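Local structure of alpha-rhamnosidase (Dictyoglomus thermophilum, 6I60) at residues 223-229 with 334-340; 510-515 with 567-571. The protein is an alpha-L-rhamnosidase, a glycoside hydrolase that probably releases terminal non-reducing alpha-L-rhamnose from alpha-L-rhamnosides. One frame throughout, in Å; residues are numbered along the deposited sequence.

Contact 1 (223-229 with 334-340)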
ATOM      1  N   TYR A 223      -5.298   3.059  18.202  1.00 61.15           N
ATOM      2  CA  TYR A 223      -6.497   2.506  18.826  1.00 59.66           C
ATOM      3  C   TYR A 223      -7.141   3.473  19.810  1.00 58.17           C
ATOM      4  O   TYR A 223      -8.322   3.312  20.137  1.00 57.45           O
ATOM      5  CB  TYR A 223      -6.163   1.184  19.523  1.00 57.39           C
ATOM      6  CG  TYR A 223      -5.523   0.155  18.615  1.00 58.85           C
ATOM      7  CD1 TYR A 223      -6.261  -0.485  17.627  1.00 59.09           C
ATOM      8  CD2 TYR A 223      -4.178  -0.173  18.743  1.00 57.64           C
ATOM      9  CE1 TYR A 223      -5.678  -1.425  16.792  1.00 56.93           C
ATOM     10  CE2 TYR A 223      -3.587  -1.111  17.913  1.00 56.10           C
ATOM     11  CZ  TYR A 223      -4.341  -1.733  16.940  1.00 56.65           C
ATOM     12  OH  TYR A 223      -3.755  -2.666  16.113  1.00 55.42           O
ATOM     13  N   LYS A 224      -6.398   4.476  20.283  1.00 55.53           N
ATOM     14  CA  LYS A 224      -6.995   5.477  21.159  1.00 59.59           C
ATOM     15  C   LYS A 224      -7.880   6.444  20.382  1.00 61.39           C
ATOM     16  O   LYS A 224      -8.803   7.034  20.955  1.00 60.86           O
ATOM     17  CB  LYS A 224      -5.902   6.240  21.906  1.00 52.47           C
ATOM     18  CG  LYS A 224      -5.512   5.622  23.239  1.00 55.08           C
ATOM     19  CD  LYS A 224      -4.367   6.387  23.884  1.00 57.67           C
ATOM     20  CE  LYS A 224      -4.039   5.836  25.260  1.00 50.92           C
ATOM     21  NZ  LYS A 224      -2.686   6.262  25.709  1.00 66.40           N
ATOM     22  N   LYS A 225      -7.622   6.618  19.087  1.00 59.58           N
ATOM     23  CA  LYS A 225      -8.400   7.533  18.261  1.00 56.10           C
ATOM     24  C   LYS A 225      -9.400   6.830  17.356  1.00 59.05           C
ATOM     25  O   LYS A 225     -10.414   7.433  16.990  1.00 56.94           O
ATOM     26  CB  LYS A 225      -7.465   8.394  17.402  1.00 55.26           C
ATOM     27  CG  LYS A 225      -6.692   9.446  18.184  1.00 52.58           C
ATOM     28  CD  LYS A 225      -7.083  10.852  17.751  1.00 62.52           C
ATOM     29  CE  LYS A 225      -6.521  11.906  18.696  1.00 67.66           C
ATOM     30  NZ  LYS A 225      -7.486  13.018  18.937  1.00 66.51           N
ATOM     31  N   ARG A 226      -9.151   5.572  16.992  1.00 63.77           N
ATOM     32  CA  ARG A 226     -10.052   4.858  16.098  1.00 62.19           C
ATOM     33  C   ARG A 226      -9.713   3.377  16.126  1.00 58.24           C
ATOM     34  O   ARG A 226      -8.538   3.008  16.183  1.00 57.18           O
ATOM     35  CB  ARG A 226      -9.950   5.399  14.666  1.00 57.72           C
ATOM     36  CG  ARG A 226     -10.119   4.354  13.582  1.00 60.86           C
ATOM     37  CD  ARG A 226     -10.221   5.015  12.228  1.00 66.61           C
ATOM     38  NE  ARG A 226      -9.143   5.976  12.048  1.00 66.64           N
ATOM     39  CZ  ARG A 226      -8.355   6.023  10.982  1.00 67.14           C
ATOM     40  NH1 ARG A 226      -8.525   5.165   9.985  1.00 60.74           N
ATOM     41  NH2 ARG A 226      -7.397   6.932  10.919  1.00 70.12           N
ATOM     42  N   VAL A 227     -10.748   2.539  16.092  1.00 58.26           N
ATOM     43  CA  VAL A 227     -10.605   1.089  16.036  1.00 62.53           C
ATOM     44  C   VAL A 227     -11.440   0.583  14.868  1.00 59.21           C
ATOM     45  O   VAL A 227     -12.669   0.725  14.876  1.00 58.41           O
ATOM     46  CB  VAL A 227     -11.044   0.411  17.346  1.00 57.12           C
ATOM     47  CG1 VAL A 227     -10.985  -1.104  17.203  1.00 57.68           C
ATOM     48  CG2 VAL A 227     -10.181   0.880  18.510  1.00 58.15           C
ATOM     49  N   LEU A 228     -10.782  -0.004  13.871  1.00 60.55           N
ATOM     50  CA  LEU A 228     -11.482  -0.534  12.707  1.00 59.52           C
ATOM     51  C   LEU A 228     -12.019  -1.924  13.021  1.00 59.04           C
ATOM     52  O   LEU A 228     -11.244  -2.850  13.281  1.00 59.98           O
ATOM     53  CB  LEU A 228     -10.558  -0.584  11.493  1.00 52.77           C
ATOM     54  CG  LEU A 228      -9.668   0.628  11.232  1.00 55.49           C
ATOM     55  CD1 LEU A 228      -8.576   0.270  10.242  1.00 60.85           C
ATOM     56  CD2 LEU A 228     -10.498   1.790  10.716  1.00 59.55           C
ATOM     57  N   TYR A 229     -13.340  -2.074  12.993  1.00 58.42           N
ATOM     58  CA  TYR A 229     -13.969  -3.372  13.181  1.00 56.72           C
ATOM     59  C   TYR A 229     -14.263  -4.007  11.827  1.00 56.11           C
ATOM     60  O   TYR A 229     -14.410  -3.318  10.815  1.00 55.94           O
ATOM     61  CB  TYR A 229     -15.255  -3.253  14.005  1.00 57.58           C
ATOM     62  CG  TYR A 229     -16.417  -2.602  13.287  1.00 56.51           C
ATOM     63  CD1 TYR A 229     -16.561  -1.221  13.267  1.00 56.62           C
ATOM     64  CD2 TYR A 229     -17.381  -3.370  12.642  1.00 54.88           C
ATOM     65  CE1 TYR A 229     -17.623  -0.621  12.615  1.00 58.90           C
ATOM     66  CE2 TYR A 229     -18.445  -2.780  11.988  1.00 56.35           C
ATOM     67  CZ  TYR A 229     -18.561  -1.405  11.978  1.00 56.76           C
ATOM     68  OH  TYR A 229     -19.619  -0.815  11.329  1.00 59.37           O
ATOM     69  N   GLY A 334     -10.994   3.835  23.635  1.00 56.82           N
ATOM     70  CA  GLY A 334     -11.118   5.266  23.485  1.00 58.79           C
ATOM     71  C   GLY A 334     -11.382   5.731  22.071  1.00 59.41           C
ATOM     72  O   GLY A 334     -11.772   6.890  21.881  1.00 65.21           O
ATOM     73  N   GLY A 335     -11.191   4.868  21.081  1.00 57.11           N
ATOM     74  CA  GLY A 335     -11.345   5.262  19.698  1.00 63.09           C
ATOM     75  C   GLY A 335     -12.725   4.958  19.145  1.00 60.17           C
ATOM     76  O   GLY A 335     -13.393   4.019  19.569  1.00 59.24           O
ATOM     77  N   LYS A 336     -13.145   5.780  18.189  1.00 61.21           N
ATOM     78  CA  LYS A 336     -14.403   5.539  17.498  1.00 65.06           C
ATOM     79  C   LYS A 336     -14.285   4.302  16.620  1.00 57.33           C
ATOM     80  O   LYS A 336     -13.291   4.115  15.911  1.00 55.55           O
ATOM     81  CB  LYS A 336     -14.794   6.754  16.655  1.00 60.44           C
ATOM     82  CG  LYS A 336     -14.753   8.076  17.408  1.00 64.84           C
ATOM     83  CD  LYS A 336     -16.051   8.331  18.156  1.00 64.26           C
ATOM     84  CE  LYS A 336     -15.784   8.888  19.546  1.00 62.72           C
ATOM     85  NZ  LYS A 336     -15.187   7.865  20.449  1.00 66.59           N
ATOM     86  N   LEU A 337     -15.303   3.449  16.673  1.00 54.40           N
ATOM     87  CA  LEU A 337     -15.287   2.179  15.957  1.00 57.67           C
ATOM     88  C   LEU A 337     -15.857   2.394  14.559  1.00 59.65           C
ATOM     89  O   LEU A 337     -17.058   2.634  14.397  1.00 59.82           O
ATOM     90  CB  LEU A 337     -16.064   1.117  16.730  1.00 48.85           C
ATOM     91  CG  LEU A 337     -15.307   0.562  17.943  1.00 54.87           C
ATOM     92  CD1 LEU A 337     -15.609   1.367  19.201  1.00 59.81           C
ATOM     93  CD2 LEU A 337     -15.611  -0.912  18.160  1.00 58.97           C
ATOM     94  N   TYR A 338     -14.990   2.310  13.554  1.00 65.14           N
ATOM     95  CA  TYR A 338     -15.328   2.558  12.161  1.00 64.30           C
ATOM     96  C   TYR A 338     -15.056   1.304  11.337  1.00 62.17           C
ATOM     97  O   TYR A 338     -14.369   0.379  11.776  1.00 59.34           O
ATOM     98  CB  TYR A 338     -14.523   3.744  11.614  1.00 62.10           C
ATOM     99  CG  TYR A 338     -15.138   4.438  10.420  1.00 68.53           C
ATOM    100  CD1 TYR A 338     -16.327   5.146  10.538  1.00 73.25           C
ATOM    101  CD2 TYR A 338     -14.519   4.399   9.177  1.00 72.22           C
ATOM    102  CE1 TYR A 338     -16.887   5.790   9.449  1.00 73.68           C
ATOM    103  CE2 TYR A 338     -15.071   5.040   8.082  1.00 70.71           C
ATOM    104  CZ  TYR A 338     -16.254   5.734   8.224  1.00 69.05           C
ATOM    105  OH  TYR A 338     -16.807   6.371   7.139  1.00 70.03           O
ATOM    106  N   SER A 339     -15.602   1.281  10.124  1.00 60.14           N
ATOM    107  CA  SER A 339     -15.413   0.166   9.196  1.00 58.91           C
ATOM    108  C   SER A 339     -14.989   0.731   7.844  1.00 58.69           C
ATOM    109  O   SER A 339     -15.832   1.150   7.045  1.00 55.16           O
ATOM    110  CB  SER A 339     -16.680  -0.672   9.070  1.00 62.12           C
ATOM    111  OG  SER A 339     -16.474  -1.769   8.198  1.00 61.98           O
ATOM    112  N   GLU A 340     -13.684   0.737   7.591  1.00 57.26           N
ATOM    113  CA  GLU A 340     -13.148   1.213   6.326  1.00 57.86           C
ATOM    114  C   GLU A 340     -13.059   0.064   5.332  1.00 58.78           C
ATOM    115  O   GLU A 340     -12.767  -1.076   5.706  1.00 52.14           O
ATOM    116  CB  GLU A 340     -11.769   1.844   6.524  1.00 59.11           C
ATOM    117  CG  GLU A 340     -11.776   3.099   7.381  1.00 56.65           C
ATOM    118  CD  GLU A 340     -10.704   4.086   6.971  1.00 57.45           C
ATOM    119  OE1 GLU A 340      -9.964   4.568   7.856  1.00 59.99           O
ATOM    120  OE2 GLU A 340     -10.601   4.381   5.761  1.00 60.65           O
TER
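R226, V227 and L228 pair with K336, L337 and Y338 as two short parallel strands, the second forming the margin of a mixed five-stranded sheet. The middle of the ladder and its C-terminal end are firm. V227 is bonded from both backbone groups, its N giving to K336 O (3.0 Å) and its O receiving Y338 N (3.1 Å); Y229 N then reaches Y338 O at 2.9 Å. On one face V227 CB meets L337 CG at 4.3 Å. On the other, R226 crosses E340 at about a right angle and forms a salt bridge from NH1 to OE1 (2.6 Å), the guanidinium and carboxylate planes 34° apart. Alongside it, L228 CD2 packs against E340 CG (3.8 Å). Helix 524-535 packs against this side: N532 ND2 hydrogen-bonds E340 OE1, and D533 forms a salt bridge with R226 NH2, as D536 just past the helix does with NE.

The N-terminal end is more weakly bonded and faces solvent: K224, K225, G334 and K336 are exposed, and the K336 N to K225 O bond is weak at 3.4 Å. Yet the backbones are closest there, at buried G335, which has no side chain. At the far end, chi1 of Y229 (72°) lays the ring against S339, whose CB makes a CH-pi contact over one face, 3.9 Å from the centroid; D47 and L139 hold its OH.

Contact 2 (510-515 with 567-571)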
ATOM      1  N   ALA A 510       7.097   5.969   2.959  1.00 55.88           N
ATOM      2  CA  ALA A 510       5.811   5.780   2.299  1.00 51.79           C
ATOM      3  C   ALA A 510       5.575   6.823   1.216  1.00 58.76           C
ATOM      4  O   ALA A 510       4.906   6.536   0.216  1.00 63.38           O
ATOM      5  CB  ALA A 510       4.684   5.823   3.328  1.00 50.90           C
ATOM      6  N   GLN A 511       6.116   8.029   1.390  1.00 58.93           N
ATOM      7  CA  GLN A 511       5.905   9.085   0.407  1.00 51.01           C
ATOM      8  C   GLN A 511       6.728   8.843  -0.853  1.00 55.16           C
ATOM      9  O   GLN A 511       6.220   8.995  -1.970  1.00 57.06           O
ATOM     10  CB  GLN A 511       6.251  10.442   1.020  1.00 55.87           C
ATOM     11  CG  GLN A 511       6.328  11.580   0.017  1.00 58.64           C
ATOM     12  CD  GLN A 511       7.749  11.883  -0.419  1.00 58.39           C
ATOM     13  OE1 GLN A 511       8.672  11.899   0.398  1.00 51.11           O
ATOM     14  NE2 GLN A 511       7.930  12.125  -1.713  1.00 64.45           N
ATOM     15  N   LEU A 512       7.999   8.461  -0.693  1.00 54.87           N
ATOM     16  CA  LEU A 512       8.889   8.329  -1.842  1.00 52.01           C
ATOM     17  C   LEU A 512       8.549   7.115  -2.696  1.00 55.83           C
ATOM     18  O   LEU A 512       8.843   7.106  -3.898  1.00 51.10           O
ATOM     19  CB  LEU A 512      10.340   8.250  -1.373  1.00 48.27           C
ATOM     20  CG  LEU A 512      10.893   9.515  -0.715  1.00 47.23           C
ATOM     21  CD1 LEU A 512      12.130   9.186   0.097  1.00 43.48           C
ATOM     22  CD2 LEU A 512      11.194  10.582  -1.758  1.00 45.88           C
ATOM     23  N   SER A 513       7.946   6.083  -2.109  1.00 53.53           N
ATOM     24  CA  SER A 513       7.583   4.879  -2.843  1.00 56.41           C
ATOM     25  C   SER A 513       6.096   4.814  -3.169  1.00 49.85           C
ATOM     26  O   SER A 513       5.622   3.778  -3.643  1.00 47.49           O
ATOM     27  CB  SER A 513       8.006   3.630  -2.062  1.00 53.42           C
ATOM     28  OG  SER A 513       7.289   3.506  -0.845  1.00 53.07           O
ATOM     29  N   ALA A 514       5.355   5.900  -2.939  1.00 54.12           N
ATOM     30  CA  ALA A 514       3.917   5.873  -3.187  1.00 51.46           C
ATOM     31  C   ALA A 514       3.609   5.802  -4.677  1.00 46.70           C
ATOM     32  O   ALA A 514       2.653   5.134  -5.087  1.00 48.53           O
ATOM     33  CB  ALA A 514       3.251   7.095  -2.554  1.00 51.92           C
ATOM     34  N   GLU A 515       4.407   6.482  -5.505  1.00 50.73           N
ATOM     35  CA  GLU A 515       4.172   6.447  -6.945  1.00 53.07           C
ATOM     36  C   GLU A 515       4.452   5.068  -7.528  1.00 54.37           C
ATOM     37  O   GLU A 515       3.762   4.639  -8.461  1.00 52.06           O
ATOM     38  CB  GLU A 515       5.028   7.504  -7.643  1.00 51.56           C
ATOM     39  CG  GLU A 515       4.698   7.701  -9.114  1.00 48.34           C
ATOM     40  CD  GLU A 515       5.454   8.863  -9.732  1.00 52.50           C
ATOM     41  OE1 GLU A 515       6.685   8.946  -9.537  1.00 56.64           O
ATOM     42  OE2 GLU A 515       4.817   9.693 -10.413  1.00 59.28           O
ATOM     43  N   THR A 567       1.198  14.742  -0.360  1.00 52.21           N
ATOM     44  CA  THR A 567       1.724  14.059  -1.538  1.00 54.95           C
ATOM     45  C   THR A 567       0.887  12.834  -1.882  1.00 51.68           C
ATOM     46  O   THR A 567       0.448  12.672  -3.026  1.00 49.99           O
ATOM     47  CB  THR A 567       3.186  13.666  -1.313  1.00 49.58           C
ATOM     48  OG1 THR A 567       4.001  14.844  -1.294  1.00 47.54           O
ATOM     49  CG2 THR A 567       3.668  12.737  -2.418  1.00 40.83           C
ATOM     50  N   ILE A 568       0.653  11.960  -0.900  1.00 47.08           N
ATOM     51  CA  ILE A 568      -0.141  10.763  -1.154  1.00 52.69           C
ATOM     52  C   ILE A 568      -1.558  11.144  -1.562  1.00 48.72           C
ATOM     53  O   ILE A 568      -2.153  10.523  -2.452  1.00 53.86           O
ATOM     54  CB  ILE A 568      -0.126   9.840   0.078  1.00 45.52           C
ATOM     55  CG1 ILE A 568       1.287   9.302   0.316  1.00 39.50           C
ATOM     56  CG2 ILE A 568      -1.103   8.691  -0.097  1.00 44.19           C
ATOM     57  CD1 ILE A 568       1.444   8.548   1.616  1.00 45.51           C
ATOM     58  N   ALA A 569      -2.114  12.183  -0.935  1.00 48.89           N
ATOM     59  CA  ALA A 569      -3.445  12.641  -1.317  1.00 50.27           C
ATOM     60  C   ALA A 569      -3.454  13.178  -2.743  1.00 50.49           C
ATOM     61  O   ALA A 569      -4.393  12.916  -3.504  1.00 51.57           O
ATOM     62  CB  ALA A 569      -3.938  13.702  -0.336  1.00 37.40           C
ATOM     63  N   TRP A 570      -2.417  13.927  -3.125  1.00 50.76           N
ATOM     64  CA  TRP A 570      -2.322  14.406  -4.501  1.00 51.74           C
ATOM     65  C   TRP A 570      -2.135  13.254  -5.478  1.00 51.22           C
ATOM     66  O   TRP A 570      -2.603  13.328  -6.620  1.00 48.54           O
ATOM     67  CB  TRP A 570      -1.177  15.409  -4.634  1.00 47.36           C
ATOM     68  CG  TRP A 570      -0.944  15.870  -6.038  1.00 53.44           C
ATOM     69  CD1 TRP A 570       0.003  15.410  -6.906  1.00 57.20           C
ATOM     70  CD2 TRP A 570      -1.674  16.881  -6.742  1.00 59.42           C
ATOM     71  NE1 TRP A 570      -0.091  16.072  -8.106  1.00 55.04           N
ATOM     72  CE2 TRP A 570      -1.112  16.981  -8.032  1.00 59.82           C
ATOM     73  CE3 TRP A 570      -2.747  17.713  -6.408  1.00 59.85           C
ATOM     74  CZ2 TRP A 570      -1.587  17.879  -8.986  1.00 59.63           C
ATOM     75  CZ3 TRP A 570      -3.217  18.605  -7.358  1.00 60.03           C
ATOM     76  CH2 TRP A 570      -2.637  18.680  -8.631  1.00 59.88           C
ATOM     77  N   TYR A 571      -1.458  12.185  -5.051  1.00 54.01           N
ATOM     78  CA  TYR A 571      -1.312  11.011  -5.906  1.00 50.33           C
ATOM     79  C   TYR A 571      -2.660  10.351  -6.164  1.00 51.54           C
ATOM     80  O   TYR A 571      -2.927   9.886  -7.279  1.00 51.75           O
ATOM     81  CB  TYR A 571      -0.340  10.016  -5.271  1.00 49.93           C
ATOM     82  CG  TYR A 571       1.120  10.321  -5.532  1.00 54.83           C
ATOM     83  CD1 TYR A 571       1.507  11.080  -6.630  1.00 49.24           C
ATOM     84  CD2 TYR A 571       2.110   9.850  -4.679  1.00 48.35           C
ATOM     85  CE1 TYR A 571       2.838  11.359  -6.870  1.00 45.63           C
ATOM     86  CE2 TYR A 571       3.444  10.127  -4.911  1.00 46.87           C
ATOM     87  CZ  TYR A 571       3.801  10.881  -6.008  1.00 42.90           C
ATOM     88  OH  TYR A 571       5.127  11.157  -6.244  1.00 57.37           O
TER
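This is a buried helix-to-helix packing contact, A514 and Y571 at its middle, inside the six-hairpin glycosidase domain, which in this family is an (alpha/alpha)6 barrel. The 510-515 segment spans the break at S513 between helices 507-512 and 514-520, and the 567-571 segment is one continuous piece of helix 564-576. Contact between them is entirely van der Waals.

A514 CB, directed at the opposite helix, makes the central contact. It meets the rim of the Y571 ring near the ring plane, 3.7 Å from CD2, and also lies 4.1 Å from I568 CG1. The ring continues past it along the start of helix 514-520: CE2 comes to 3.8 Å from E515 N, and the hydroxyl oxygen OH to 3.9 Å from E515 CB, the two side chains crossing at about a right angle. One turn earlier, the aliphatic part of Q511 takes up the neighbouring space, its CG 3.8 Å from T567 CG2. The methyl is available for this because CG2 stands anti to the backbone N, while OG1 hydrogen-bonds T563 O, just ahead of the helix. Y527 of helix 524-535 touches both A514 and I568.

The polar ends are served by other groups. R765, from helix 761-773, bonds Y571 OH through NH2 and forms a salt bridge to E515 OE1 with the same nitrogen; E515 OE2 bonds Y575 OH. R765 thus links the buried E515 and Y571, and its positive charge probably balances the carboxylate at the border of the apolar seam.

Contact 2 lies deep in the chain, all its touching residues buried, its centre about 10 Å from the centre of the chain; the centre of contact 1 is about 20 Å from it, and that contact is only partly buried, with a lysine-rich outer end. Contact 1 belongs to a beta domain, contact 2 to the helical barrel. Their nearest atoms are about 12 Å apart, yet helix 524-535 touches both, through N532 at contact 1 and Y527 at contact 2. Chemistry follows architecture: backbone bonds pair the strands of contact 1 and a salt bridge ties R226 to the loop after 336-338, whereas carbon packing joins the helices of contact 2, with polar partners outside the pair.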